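Local atomic coordinates of CRISPR-associated endonuclease Cas9 (Campylobacter jejuni subsp. jejuni serotype O:2, PDB entry 5X2H), a protein that uses a guide RNA to recognise and cut matching foreign DNA, one strand with an HNH nuclease domain and the other with a RuvC-like domain. Residues K31-R36 / D619-I624; N553-H558 / I624-P629; K373-L378 / S390-E395; S265-M270 / I402-L407. All coordinates share one frame; numbering follows the deposited sequence.

Contact 1. Residues K31-R36 / D619-I624; sequences KDCGVR and DKIDEI
C33 and I624 meet where an outer strand of the RuvC sheet, 29-37, is covered by the end of helix 615-622, and apolar contact dominates. C33 CB lies 3.5 Å from I624 CD1, while its sulfur reaches I621 CD1 at 3.8 Å. The two branches of I624 share the work. With CG1 anti to the carbonyl carbon (chi1 -60°), CG1 and CD1 run against C33, whereas CG2 rests on the main chain at G34, 3.6 Å from G34 CA, and approaches V35 N.

K620 meets the strand through its methylene, CE, rather than through its NZ. Its chain, bent at chi2 (67°), brings CE to 3.3 Å from K31 O, but NZ stands farther off, at 4.0 Å from the same oxygen. Within the strand, D32 OD1 accepts from C33 N (2.8 Å), the donor tilted 30° out of the carboxylate plane; D32 OD2 is hydrogen-bonded to Y476 OH. Opposite F24 the strand carries a classic bulge at K31 and D32.

No hydrogen bond joins the two segments, which implies that helix and strand are held here by buried hydrocarbon and sulfur, with the K620 CE methylene lying at the edge.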
loop_
_atom_site.group_PDB
_atom_site.type_symbol
_atom_site.label_atom_id
_atom_site.label_comp_id
_atom_site.label_asym_id
_atom_site.label_seq_id
_atom_site.Cartn_x
_atom_site.Cartn_y
_atom_site.Cartn_z
ATOM N N LYS A 31 -39.309 4.474 -4.521
ATOM C CA LYS A 31 -39.703 4.066 -3.177
ATOM C C LYS A 31 -38.747 4.528 -2.089
ATOM O O LYS A 31 -39.194 4.869 -0.993
ATOM C CB LYS A 31 -39.832 2.539 -3.111
ATOM C CG LYS A 31 -40.715 1.941 -4.197
ATOM C CD LYS A 31 -42.195 2.104 -3.883
ATOM C CE LYS A 31 -42.632 1.164 -2.769
ATOM N NZ LYS A 31 -44.115 1.138 -2.611
ATOM N N ASP A 32 -37.440 4.550 -2.354
ATOM C CA ASP A 32 -36.470 4.877 -1.319
ATOM C C ASP A 32 -35.228 5.482 -1.959
ATOM O O ASP A 32 -34.913 5.210 -3.121
ATOM C CB ASP A 32 -36.105 3.635 -0.496
ATOM C CG ASP A 32 -35.641 3.978 0.904
ATOM O OD1 ASP A 32 -35.408 5.173 1.180
ATOM O OD2 ASP A 32 -35.517 3.050 1.733
ATOM N N CYS A 33 -34.524 6.305 -1.184
ATOM C CA CYS A 33 -33.334 7.002 -1.650
ATOM C C CYS A 33 -32.336 7.121 -0.507
ATOM O O CYS A 33 -32.702 7.060 0.670
ATOM C CB CYS A 33 -33.673 8.398 -2.188
ATOM S SG CYS A 33 -33.882 8.492 -3.968
ATOM N N GLY A 34 -31.068 7.300 -0.860
ATOM C CA GLY A 34 -30.042 7.460 0.154
ATOM C C GLY A 34 -28.674 7.661 -0.462
ATOM O O GLY A 34 -28.448 7.381 -1.644
ATOM N N VAL A 35 -27.763 8.163 0.370
ATOM C CA VAL A 35 -26.362 8.350 0.009
ATOM C C VAL A 35 -25.505 7.845 1.161
ATOM O O VAL A 35 -25.750 8.192 2.322
ATOM C CB VAL A 35 -26.020 9.823 -0.295
ATOM C CG1 VAL A 35 -24.604 9.930 -0.839
ATOM C CG2 VAL A 35 -27.013 10.427 -1.269
ATOM N N ARG A 36 -24.503 7.031 0.845
ATOM C CA ARG A 36 -23.573 6.491 1.829
ATOM C C ARG A 36 -22.195 7.090 1.562
ATOM O O ARG A 36 -21.526 6.711 0.595
ATOM C CB ARG A 36 -23.538 4.968 1.764
ATOM C CG ARG A 36 -22.462 4.317 2.620
ATOM C CD ARG A 36 -22.817 4.324 4.099
ATOM N NE ARG A 36 -22.013 3.353 4.839
ATOM C CZ ARG A 36 -22.053 3.187 6.157
ATOM N NH1 ARG A 36 -22.860 3.933 6.901
ATOM N NH2 ARG A 36 -21.284 2.273 6.733
ATOM N N ASP A 619 -38.954 15.251 -3.770
ATOM C CA ASP A 619 -39.548 14.988 -2.464
ATOM C C ASP A 619 -38.824 13.850 -1.756
ATOM O O ASP A 619 -38.597 13.906 -0.542
ATOM C CB ASP A 619 -41.035 14.660 -2.611
ATOM C CG ASP A 619 -41.827 15.794 -3.231
ATOM O OD1 ASP A 619 -41.398 16.960 -3.108
ATOM O OD2 ASP A 619 -42.881 15.518 -3.842
ATOM N N LYS A 620 -38.455 12.806 -2.501
ATOM C CA LYS A 620 -37.729 11.690 -1.906
ATOM C C LYS A 620 -36.319 12.101 -1.501
ATOM O O LYS A 620 -35.813 11.665 -0.460
ATOM C CB LYS A 620 -37.682 10.517 -2.884
ATOM C CG LYS A 620 -38.197 9.208 -2.314
ATOM C CD LYS A 620 -39.687 9.279 -2.029
ATOM C CE LYS A 620 -40.222 7.935 -1.561
ATOM N NZ LYS A 620 -41.687 7.978 -1.294
ATOM N N ILE A 621 -35.672 12.943 -2.311
ATOM C CA ILE A 621 -34.308 13.374 -2.012
ATOM C C ILE A 621 -34.272 14.181 -0.721
ATOM O O ILE A 621 -33.344 14.048 0.088
ATOM C CB ILE A 621 -33.725 14.162 -3.203
ATOM C CG1 ILE A 621 -32.915 13.236 -4.113
ATOM C CG2 ILE A 621 -32.866 15.329 -2.730
ATOM C CD1 ILE A 621 -33.735 12.183 -4.819
ATOM N N ASP A 622 -35.290 15.015 -0.494
ATOM C CA ASP A 622 -35.346 15.814 0.724
ATOM C C ASP A 622 -35.533 14.962 1.972
ATOM O O ASP A 622 -35.287 15.451 3.081
ATOM C CB ASP A 622 -36.474 16.844 0.623
ATOM C CG ASP A 622 -36.283 17.805 -0.536
ATOM O OD1 ASP A 622 -35.206 17.763 -1.170
ATOM O OD2 ASP A 622 -37.209 18.595 -0.816
ATOM N N GLU A 623 -35.959 13.709 1.823
ATOM C CA GLU A 623 -36.131 12.812 2.956
ATOM C C GLU A 623 -34.860 12.048 3.303
ATOM O O GLU A 623 -34.808 11.406 4.358
ATOM C CB GLU A 623 -37.263 11.821 2.670
ATOM C CG GLU A 623 -38.586 12.490 2.331
ATOM C CD GLU A 623 -39.621 11.509 1.818
ATOM O OE1 GLU A 623 -39.421 10.290 1.997
ATOM O OE2 GLU A 623 -40.629 11.958 1.232
ATOM N N ILE A 624 -33.840 12.109 2.447
ATOM C CA ILE A 624 -32.607 11.370 2.678
ATOM C C ILE A 624 -31.883 11.930 3.891
ATOM O O ILE A 624 -31.767 13.150 4.063
ATOM C CB ILE A 624 -31.706 11.437 1.434
ATOM C CG1 ILE A 624 -32.405 10.823 0.224
ATOM C CG2 ILE A 624 -30.369 10.752 1.693
ATOM C CD1 ILE A 624 -31.672 11.081 -1.059
#

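Contact 2. Residues N553-H558 / I624-P629; sequences NNHLHH and IFVSKP
H555 and L556 lead into helix 557-566 and pack against the extended chain of I624-P629, illustrating how a helix start can seat on a loop through side chains alone. H555 can be followed outward. Its CB faces both methyls of V626, 4.1 Å from V626 CG2 and 4.2 Å from V626 CG1. V626 CG1 lies obliquely to the ring, and at the far end H555 NE2 comes within 3.7 Å of K628 NZ. The lysine arrives almost fully extended and crosses the histidine side chain at about a right angle. No hydrogen bond joins the two segments.

Next along the chain, L556 uses one branch: L556 CD2 touches V626 CG2 at 4.0 Å and lies at 4.1 Å from I624 CB, with leucine and isoleucine running past each other in opposite directions. Ahead of the helix, N554 OD1 makes a capping bond, accepting from L556 N (2.9 Å) on a lone pair in the carbonyl plane. N554 O in turn receives H557 ND1, in the plane of that imidazole, at 2.9 Å.

Helix 557-566 continues from this turn and carries H558, a predicted magnesium ligand. On the other side of the contact, S627 makes backbone hydrogen bonds to V35 and I37, setting the loop alongside strand 29-37, while Y759 OH, on strand 756-764, hydrogen-bonds with V626 O and K628 N.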
loop_
_atom_site.group_PDB
_atom_site.type_symbol
_atom_site.label_atom_id
_atom_site.label_comp_id
_atom_site.label_asym_id
_atom_site.label_seq_id
_atom_site.Cartn_x
_atom_site.Cartn_y
_atom_site.Cartn_z
ATOM N N ASN A 553 -23.038 20.857 -5.065
ATOM C CA ASN A 553 -22.139 21.240 -3.983
ATOM C C ASN A 553 -22.363 20.460 -2.693
ATOM O O ASN A 553 -21.567 20.608 -1.758
ATOM C CB ASN A 553 -22.270 22.741 -3.694
ATOM N N ASN A 554 -23.409 19.644 -2.609
ATOM C CA ASN A 554 -23.690 18.864 -1.410
ATOM C C ASN A 554 -23.746 17.377 -1.756
ATOM O O ASN A 554 -23.577 16.974 -2.911
ATOM C CB ASN A 554 -24.988 19.331 -0.742
ATOM C CG ASN A 554 -26.187 19.225 -1.657
ATOM O OD1 ASN A 554 -26.702 18.134 -1.898
ATOM N ND2 ASN A 554 -26.651 20.366 -2.158
ATOM N N HIS A 555 -23.986 16.560 -0.728
ATOM C CA HIS A 555 -23.930 15.108 -0.852
ATOM C C HIS A 555 -25.157 14.503 -1.527
ATOM O O HIS A 555 -25.105 13.338 -1.936
ATOM C CB HIS A 555 -23.757 14.472 0.532
ATOM C CG HIS A 555 -22.454 14.796 1.192
ATOM N ND1 HIS A 555 -21.258 14.829 0.506
ATOM C CD2 HIS A 555 -22.159 15.102 2.478
ATOM C CE1 HIS A 555 -20.283 15.137 1.342
ATOM N NE2 HIS A 555 -20.802 15.309 2.544
ATOM N N LEU A 556 -26.253 15.255 -1.658
ATOM C CA LEU A 556 -27.494 14.670 -2.151
ATOM C C LEU A 556 -27.456 14.364 -3.644
ATOM O O LEU A 556 -28.270 13.560 -4.114
ATOM C CB LEU A 556 -28.671 15.598 -1.844
ATOM C CG LEU A 556 -28.977 15.835 -0.364
ATOM C CD1 LEU A 556 -30.101 16.850 -0.205
ATOM C CD2 LEU A 556 -29.331 14.528 0.330
ATOM N N HIS A 557 -26.535 14.968 -4.400
ATOM C CA HIS A 557 -26.531 14.762 -5.844
ATOM C C HIS A 557 -26.097 13.356 -6.238
ATOM O O HIS A 557 -26.321 12.960 -7.387
ATOM C CB HIS A 557 -25.631 15.791 -6.533
ATOM C CG HIS A 557 -24.179 15.426 -6.538
ATOM N ND1 HIS A 557 -23.341 15.685 -5.473
ATOM C CD2 HIS A 557 -23.414 14.831 -7.482
ATOM C CE1 HIS A 557 -22.124 15.260 -5.760
ATOM N NE2 HIS A 557 -22.141 14.737 -6.974
ATOM N N HIS A 558 -25.483 12.596 -5.330
ATOM C CA HIS A 558 -25.180 11.203 -5.638
ATOM C C HIS A 558 -26.449 10.365 -5.712
ATOM O O HIS A 558 -26.475 9.339 -6.402
ATOM C CB HIS A 558 -24.224 10.623 -4.598
ATOM C CG HIS A 558 -22.919 11.350 -4.505
ATOM N ND1 HIS A 558 -22.073 11.501 -5.583
ATOM C CD2 HIS A 558 -22.311 11.961 -3.461
ATOM C CE1 HIS A 558 -21.003 12.179 -5.207
ATOM N NE2 HIS A 558 -21.123 12.470 -3.924
ATOM N N ILE A 624 -33.840 12.109 2.447
ATOM C CA ILE A 624 -32.607 11.370 2.678
ATOM C C ILE A 624 -31.883 11.930 3.891
ATOM O O ILE A 624 -31.767 13.150 4.063
ATOM C CB ILE A 624 -31.706 11.437 1.434
ATOM C CG1 ILE A 624 -32.405 10.823 0.224
ATOM C CG2 ILE A 624 -30.369 10.752 1.693
ATOM C CD1 ILE A 624 -31.672 11.081 -1.059
ATOM N N PHE A 625 -31.387 11.037 4.741
ATOM C CA PHE A 625 -30.399 11.389 5.752
ATOM C C PHE A 625 -29.095 10.708 5.357
ATOM O O PHE A 625 -28.998 9.476 5.383
ATOM C CB PHE A 625 -30.843 10.976 7.151
ATOM C CG PHE A 625 -29.996 11.564 8.240
ATOM C CD1 PHE A 625 -30.235 12.850 8.703
ATOM C CD2 PHE A 625 -28.948 10.844 8.786
ATOM C CE1 PHE A 625 -29.452 13.400 9.701
ATOM C CE2 PHE A 625 -28.161 11.388 9.784
ATOM C CZ PHE A 625 -28.412 12.668 10.242
ATOM N N VAL A 626 -28.102 11.516 4.977
ATOM C CA VAL A 626 -26.845 10.981 4.470
ATOM C C VAL A 626 -26.165 10.153 5.550
ATOM O O VAL A 626 -25.979 10.610 6.685
ATOM C CB VAL A 626 -25.947 12.125 3.981
ATOM C CG1 VAL A 626 -24.637 11.579 3.443
ATOM C CG2 VAL A 626 -26.672 12.942 2.921
ATOM N N SER A 627 -25.784 8.928 5.197
ATOM C CA SER A 627 -25.198 7.984 6.137
ATOM C C SER A 627 -23.678 8.033 6.058
ATOM O O SER A 627 -23.103 7.941 4.968
ATOM C CB SER A 627 -25.686 6.561 5.857
ATOM O OG SER A 627 -25.029 5.624 6.695
ATOM N N LYS A 628 -23.036 8.170 7.217
ATOM C CA LYS A 628 -21.594 8.099 7.353
ATOM C C LYS A 628 -21.251 7.154 8.497
ATOM O O LYS A 628 -21.875 7.219 9.562
ATOM C CB LYS A 628 -20.980 9.480 7.630
ATOM C CG LYS A 628 -21.313 10.544 6.599
ATOM C CD LYS A 628 -20.548 11.832 6.883
ATOM C CE LYS A 628 -20.911 12.924 5.888
ATOM N NZ LYS A 628 -20.009 14.102 5.996
ATOM N N PRO A 629 -20.280 6.269 8.309
ATOM C CA PRO A 629 -19.907 5.348 9.385
ATOM C C PRO A 629 -18.956 5.998 10.373
ATOM O O PRO A 629 -18.097 6.807 10.014
ATOM C CB PRO A 629 -19.218 4.202 8.636
ATOM C CG PRO A 629 -18.574 4.886 7.469
ATOM C CD PRO A 629 -19.514 6.016 7.076
#

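Contact 3. Residues K373-L378 / S390-E395; sequences KLKKAL and SLSKLE
L378 and L391 pack together in a pair of short consecutive helices, 371-379 and 385-391, joined by a short loop and packed on each other. The tight part centres on S392, which follows L391. L378 CD1 touches both residues, 3.8 Å from L391 CB and 3.6 Å from S392 OG, and L378 CD2 looks toward L391 CD1. L374 lies one helical turn earlier. Its CG is anti to the backbone N (chi1 176°), which sends the isobutyl group across to the other segment, where L374 CD2 meets S392 CA at 3.8 Å. The aliphatic stem of K375 belongs to this close-packed part too, its CG running beside the serine, and L374, K375 and L378 all touch S392. The leucines continue into a larger core: L378 and L391 both touch I361 of helix 355-367, and L391 also reaches Y341 and F344 of helix 336-344.

The looser side is the far end of K375, a partly exposed residue. A bend at chi4 (-65°) turns the ammonium back toward the second segment, yet K375 NZ remains 4.1 Å from both S392 CB and S392 OG. Its ionic partner is D389, in a long and weak pair. No hydrogen bond crosses between the segments. The serine hydroxyl is instead engaged within its own chain turn, in a weak hydrogen bond with I388 O, and K375 CG lies 3.2 Å from S392 OG.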
loop_
_atom_site.group_PDB
_atom_site.type_symbol
_atom_site.label_atom_id
_atom_site.label_comp_id
_atom_site.label_asym_id
_atom_site.label_seq_id
_atom_site.Cartn_x
_atom_site.Cartn_y
_atom_site.Cartn_z
ATOM N N LYS A 373 19.594 -20.698 -2.121
ATOM C CA LYS A 373 18.395 -21.516 -1.982
ATOM C C LYS A 373 17.961 -22.090 -3.324
ATOM O O LYS A 373 17.337 -23.156 -3.370
ATOM C CB LYS A 373 17.270 -20.697 -1.346
ATOM C CG LYS A 373 16.659 -21.354 -0.115
ATOM C CD LYS A 373 15.634 -20.458 0.570
ATOM C CE LYS A 373 16.297 -19.375 1.405
ATOM N NZ LYS A 373 15.308 -18.666 2.264
ATOM N N LEU A 374 18.295 -21.408 -4.423
ATOM C CA LEU A 374 18.033 -21.965 -5.746
ATOM C C LEU A 374 18.996 -23.103 -6.064
ATOM O O LEU A 374 18.592 -24.115 -6.649
ATOM C CB LEU A 374 18.119 -20.864 -6.804
ATOM C CG LEU A 374 17.970 -21.291 -8.268
ATOM C CD1 LEU A 374 16.677 -22.071 -8.495
ATOM C CD2 LEU A 374 18.041 -20.077 -9.186
ATOM N N LYS A 375 20.272 -22.956 -5.689
ATOM C CA LYS A 375 21.225 -24.052 -5.856
ATOM C C LYS A 375 20.750 -25.302 -5.131
ATOM O O LYS A 375 20.796 -26.408 -5.685
ATOM C CB LYS A 375 22.609 -23.644 -5.345
ATOM C CG LYS A 375 23.337 -22.608 -6.189
ATOM C CD LYS A 375 24.658 -22.216 -5.540
ATOM C CE LYS A 375 25.323 -21.055 -6.263
ATOM N NZ LYS A 375 25.734 -21.426 -7.644
ATOM N N LYS A 376 20.283 -25.145 -3.889
ATOM C CA LYS A 376 19.802 -26.290 -3.125
ATOM C C LYS A 376 18.561 -26.903 -3.762
ATOM O O LYS A 376 18.399 -28.128 -3.764
ATOM C CB LYS A 376 19.516 -25.872 -1.682
ATOM N N ALA A 377 17.673 -26.070 -4.308
ATOM C CA ALA A 377 16.463 -26.598 -4.929
ATOM C C ALA A 377 16.788 -27.356 -6.210
ATOM O O ALA A 377 16.217 -28.421 -6.468
ATOM C CB ALA A 377 15.478 -25.465 -5.210
ATOM N N LEU A 378 17.697 -26.817 -7.029
ATOM C CA LEU A 378 18.103 -27.511 -8.248
ATOM C C LEU A 378 18.825 -28.816 -7.929
ATOM O O LEU A 378 18.718 -29.787 -8.687
ATOM C CB LEU A 378 18.993 -26.597 -9.101
ATOM C CG LEU A 378 18.434 -25.260 -9.619
ATOM C CD1 LEU A 378 19.555 -24.340 -10.097
ATOM C CD2 LEU A 378 17.423 -25.473 -10.735
ATOM N N SER A 390 25.036 -23.004 -13.736
ATOM C CA SER A 390 24.536 -22.338 -14.934
ATOM C C SER A 390 23.072 -21.947 -14.771
ATOM O O SER A 390 22.689 -20.806 -15.052
ATOM C CB SER A 390 24.719 -23.243 -16.152
ATOM O OG SER A 390 26.071 -23.642 -16.297
ATOM N N LEU A 391 22.239 -22.886 -14.313
ATOM C CA LEU A 391 20.824 -22.596 -14.118
ATOM C C LEU A 391 20.586 -21.594 -12.995
ATOM O O LEU A 391 19.546 -20.928 -12.988
ATOM C CB LEU A 391 20.054 -23.887 -13.831
ATOM C CG LEU A 391 20.029 -24.960 -14.923
ATOM C CD1 LEU A 391 19.154 -26.128 -14.496
ATOM C CD2 LEU A 391 19.545 -24.382 -16.244
ATOM N N SER A 392 21.526 -21.467 -12.054
ATOM C CA SER A 392 21.356 -20.537 -10.943
ATOM C C SER A 392 21.513 -19.084 -11.367
ATOM O O SER A 392 21.108 -18.190 -10.617
ATOM C CB SER A 392 22.354 -20.851 -9.826
ATOM O OG SER A 392 21.806 -21.756 -8.885
ATOM N N LYS A 393 22.093 -18.825 -12.539
ATOM C CA LYS A 393 22.363 -17.463 -12.981
ATOM C C LYS A 393 21.276 -16.892 -13.880
ATOM O O LYS A 393 21.284 -15.684 -14.139
ATOM C CB LYS A 393 23.710 -17.405 -13.715
ATOM N N LEU A 394 20.349 -17.717 -14.357
ATOM C CA LEU A 394 19.308 -17.251 -15.262
ATOM C C LEU A 394 18.229 -16.496 -14.497
ATOM O O LEU A 394 17.847 -16.879 -13.387
ATOM C CB LEU A 394 18.692 -18.430 -16.013
ATOM C CG LEU A 394 19.659 -19.303 -16.817
ATOM C CD1 LEU A 394 18.955 -20.553 -17.308
ATOM C CD2 LEU A 394 20.251 -18.522 -17.984
ATOM N N GLU A 395 17.736 -15.416 -15.100
ATOM C CA GLU A 395 16.699 -14.577 -14.508
ATOM C C GLU A 395 15.392 -14.833 -15.250
ATOM O O GLU A 395 15.248 -14.450 -16.417
ATOM C CB GLU A 395 17.084 -13.100 -14.573
ATOM C CG GLU A 395 18.508 -12.802 -14.125
ATOM C CD GLU A 395 18.823 -11.316 -14.131
ATOM O OE1 GLU A 395 18.045 -10.536 -13.537
ATOM O OE2 GLU A 395 19.842 -10.926 -14.740
#

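Contact 4. Residues S265-M270 / I402-L407; sequences SPLAFM and ISFKAL
Two helix N-termini, each with a serine at the N-cap, come together here: S265 opens helix 266-288 and S403 opens helix 404-415. The case shows how first turns can pack side by side while each is capped by the serine just before it. S265 OG accepts from A268 N at 3.2 Å, and S403 OG accepts from A406 N in a weak bond of 3.3 Å. The S265 hydroxyl is also hydrogen-bonded to P262 O.

Between the helices, L267 is the main apolar contact. Its CD1 lies 3.7 Å from L407 CB, while CD2 leans toward L407 O and CB, the two leucines lying alongside and pointing opposite ways. L267 CD1 also approaches F404 CD1 obliquely, at 4.2 Å. L407 CD1 turns to the backbone of the first helix, 4.2 Å from A268 N, and the same leucine touches F271 farther along that helix.

N359 of helix 355-367 touches both S265 and F404, and its OD1 accepts from L267 N, so a third helix borders the junction. The F404 side chain, its CG anti to the carbonyl carbon (chi1 -83°), reaches back over the first helix start and meets the capping serine with its ring edge. S265 CB lies in the ring plane there, and F404 CE1 stands 3.2 Å from S265 OG.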
loop_
_atom_site.group_PDB
_atom_site.type_symbol
_atom_site.label_atom_id
_atom_site.label_comp_id
_atom_site.label_asym_id
_atom_site.label_seq_id
_atom_site.Cartn_x
_atom_site.Cartn_y
_atom_site.Cartn_z
ATOM N N SER A 265 8.948 -21.665 -18.957
ATOM C CA SER A 265 9.026 -23.115 -18.930
ATOM C C SER A 265 8.906 -23.672 -20.348
ATOM O O SER A 265 8.327 -23.026 -21.226
ATOM C CB SER A 265 7.924 -23.694 -18.049
ATOM O OG SER A 265 6.646 -23.444 -18.605
ATOM N N PRO A 266 9.462 -24.862 -20.599
ATOM C CA PRO A 266 9.336 -25.448 -21.947
ATOM C C PRO A 266 7.895 -25.603 -22.402
ATOM O O PRO A 266 7.585 -25.312 -23.563
ATOM C CB PRO A 266 10.039 -26.807 -21.804
ATOM C CG PRO A 266 10.988 -26.623 -20.668
ATOM C CD PRO A 266 10.307 -25.680 -19.712
ATOM N N LEU A 267 7.004 -26.049 -21.514
ATOM C CA LEU A 267 5.593 -26.167 -21.872
ATOM C C LEU A 267 5.017 -24.819 -22.285
ATOM O O LEU A 267 4.314 -24.716 -23.298
ATOM C CB LEU A 267 4.801 -26.748 -20.700
ATOM C CG LEU A 267 4.157 -28.119 -20.893
ATOM C CD1 LEU A 267 3.276 -28.449 -19.698
ATOM C CD2 LEU A 267 3.361 -28.170 -22.188
ATOM N N ALA A 268 5.309 -23.770 -21.509
ATOM C CA ALA A 268 4.796 -22.442 -21.829
ATOM C C ALA A 268 5.390 -21.917 -23.128
ATOM O O ALA A 268 4.677 -21.317 -23.941
ATOM C CB ALA A 268 5.081 -21.476 -20.679
ATOM N N PHE A 269 6.694 -22.120 -23.335
ATOM C CA PHE A 269 7.294 -21.799 -24.627
ATOM C C PHE A 269 6.599 -22.557 -25.749
ATOM O O PHE A 269 6.288 -21.983 -26.799
ATOM C CB PHE A 269 8.789 -22.123 -24.615
ATOM C CG PHE A 269 9.633 -21.084 -23.932
ATOM C CD1 PHE A 269 9.261 -19.748 -23.948
ATOM C CD2 PHE A 269 10.798 -21.444 -23.276
ATOM C CE1 PHE A 269 10.036 -18.790 -23.321
ATOM C CE2 PHE A 269 11.577 -20.491 -22.646
ATOM C CZ PHE A 269 11.195 -19.160 -22.670
ATOM N N MET A 270 6.340 -23.848 -25.538
ATOM C CA MET A 270 5.648 -24.640 -26.546
ATOM C C MET A 270 4.240 -24.105 -26.781
ATOM O O MET A 270 3.817 -23.922 -27.928
ATOM C CB MET A 270 5.608 -26.107 -26.117
ATOM C CG MET A 270 4.988 -27.044 -27.135
ATOM S SD MET A 270 6.044 -27.308 -28.570
ATOM C CE MET A 270 7.490 -28.026 -27.792
ATOM N N ILE A 402 -2.780 -19.702 -17.334
ATOM C CA ILE A 402 -3.223 -21.071 -17.110
ATOM C C ILE A 402 -2.081 -21.874 -16.502
ATOM O O ILE A 402 -0.907 -21.516 -16.613
ATOM C CB ILE A 402 -3.731 -21.739 -18.405
ATOM C CG1 ILE A 402 -2.654 -21.694 -19.489
ATOM C CG2 ILE A 402 -5.010 -21.062 -18.887
ATOM C CD1 ILE A 402 -3.132 -22.184 -20.838
ATOM N N SER A 403 -2.444 -22.979 -15.857
ATOM C CA SER A 403 -1.511 -23.786 -15.085
ATOM C C SER A 403 -0.788 -24.806 -15.962
ATOM O O SER A 403 -1.094 -24.987 -17.143
ATOM C CB SER A 403 -2.244 -24.513 -13.958
ATOM O OG SER A 403 -3.216 -25.407 -14.475
ATOM N N PHE A 404 0.191 -25.484 -15.352
ATOM C CA PHE A 404 0.828 -26.629 -15.996
ATOM C C PHE A 404 -0.169 -27.749 -16.253
ATOM O O PHE A 404 -0.059 -28.461 -17.257
ATOM C CB PHE A 404 1.978 -27.151 -15.132
ATOM C CG PHE A 404 3.268 -26.408 -15.313
ATOM C CD1 PHE A 404 3.562 -25.782 -16.513
ATOM C CD2 PHE A 404 4.195 -26.344 -14.285
ATOM C CE1 PHE A 404 4.752 -25.104 -16.681
ATOM C CE2 PHE A 404 5.385 -25.667 -14.447
ATOM C CZ PHE A 404 5.665 -25.045 -15.646
ATOM N N LYS A 405 -1.139 -27.927 -15.351
ATOM C CA LYS A 405 -2.128 -28.984 -15.525
ATOM C C LYS A 405 -2.951 -28.764 -16.789
ATOM O O LYS A 405 -3.230 -29.713 -17.530
ATOM C CB LYS A 405 -3.034 -29.057 -14.296
ATOM C CG LYS A 405 -3.969 -30.249 -14.282
ATOM C CD LYS A 405 -4.875 -30.226 -13.061
ATOM C CE LYS A 405 -5.688 -31.504 -12.964
ATOM N NZ LYS A 405 -6.650 -31.471 -11.830
ATOM N N ALA A 406 -3.338 -27.515 -17.056
ATOM C CA ALA A 406 -4.078 -27.221 -18.278
ATOM C C ALA A 406 -3.178 -27.286 -19.504
ATOM O O ALA A 406 -3.635 -27.675 -20.585
ATOM C CB ALA A 406 -4.739 -25.847 -18.176
ATOM N N LEU A 407 -1.905 -26.914 -19.358
ATOM C CA LEU A 407 -0.980 -26.975 -20.485
ATOM C C LEU A 407 -0.717 -28.415 -20.907
ATOM O O LEU A 407 -0.589 -28.700 -22.102
ATOM C CB LEU A 407 0.329 -26.272 -20.129
ATOM C CG LEU A 407 0.280 -24.749 -20.012
ATOM C CD1 LEU A 407 1.620 -24.202 -19.554
ATOM C CD2 LEU A 407 -0.128 -24.128 -21.333
#

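How the contacts relate
The four contacts form two pairs on different parts of the molecule. Contacts 1 and 2, with centres 9 Å apart, share I624 and involve strand 29-37, helix 557-566 and helix 615-622; R36 NH1 of contact 1 probably hydrogen-bonds to S627 OG of contact 2. Their segments alternate along the chain, and together they join sequence-distant pieces of the discontinuous RuvC-like domain near the predicted magnesium site. Contacts 3 and 4 lie about 20 Å apart, centre to centre, among the helices between residues 265 and 415, with contact 3 falling between the two segments of contact 4. More than 50 Å separates the centres of the two pairs, both of which approach bound nucleic acid.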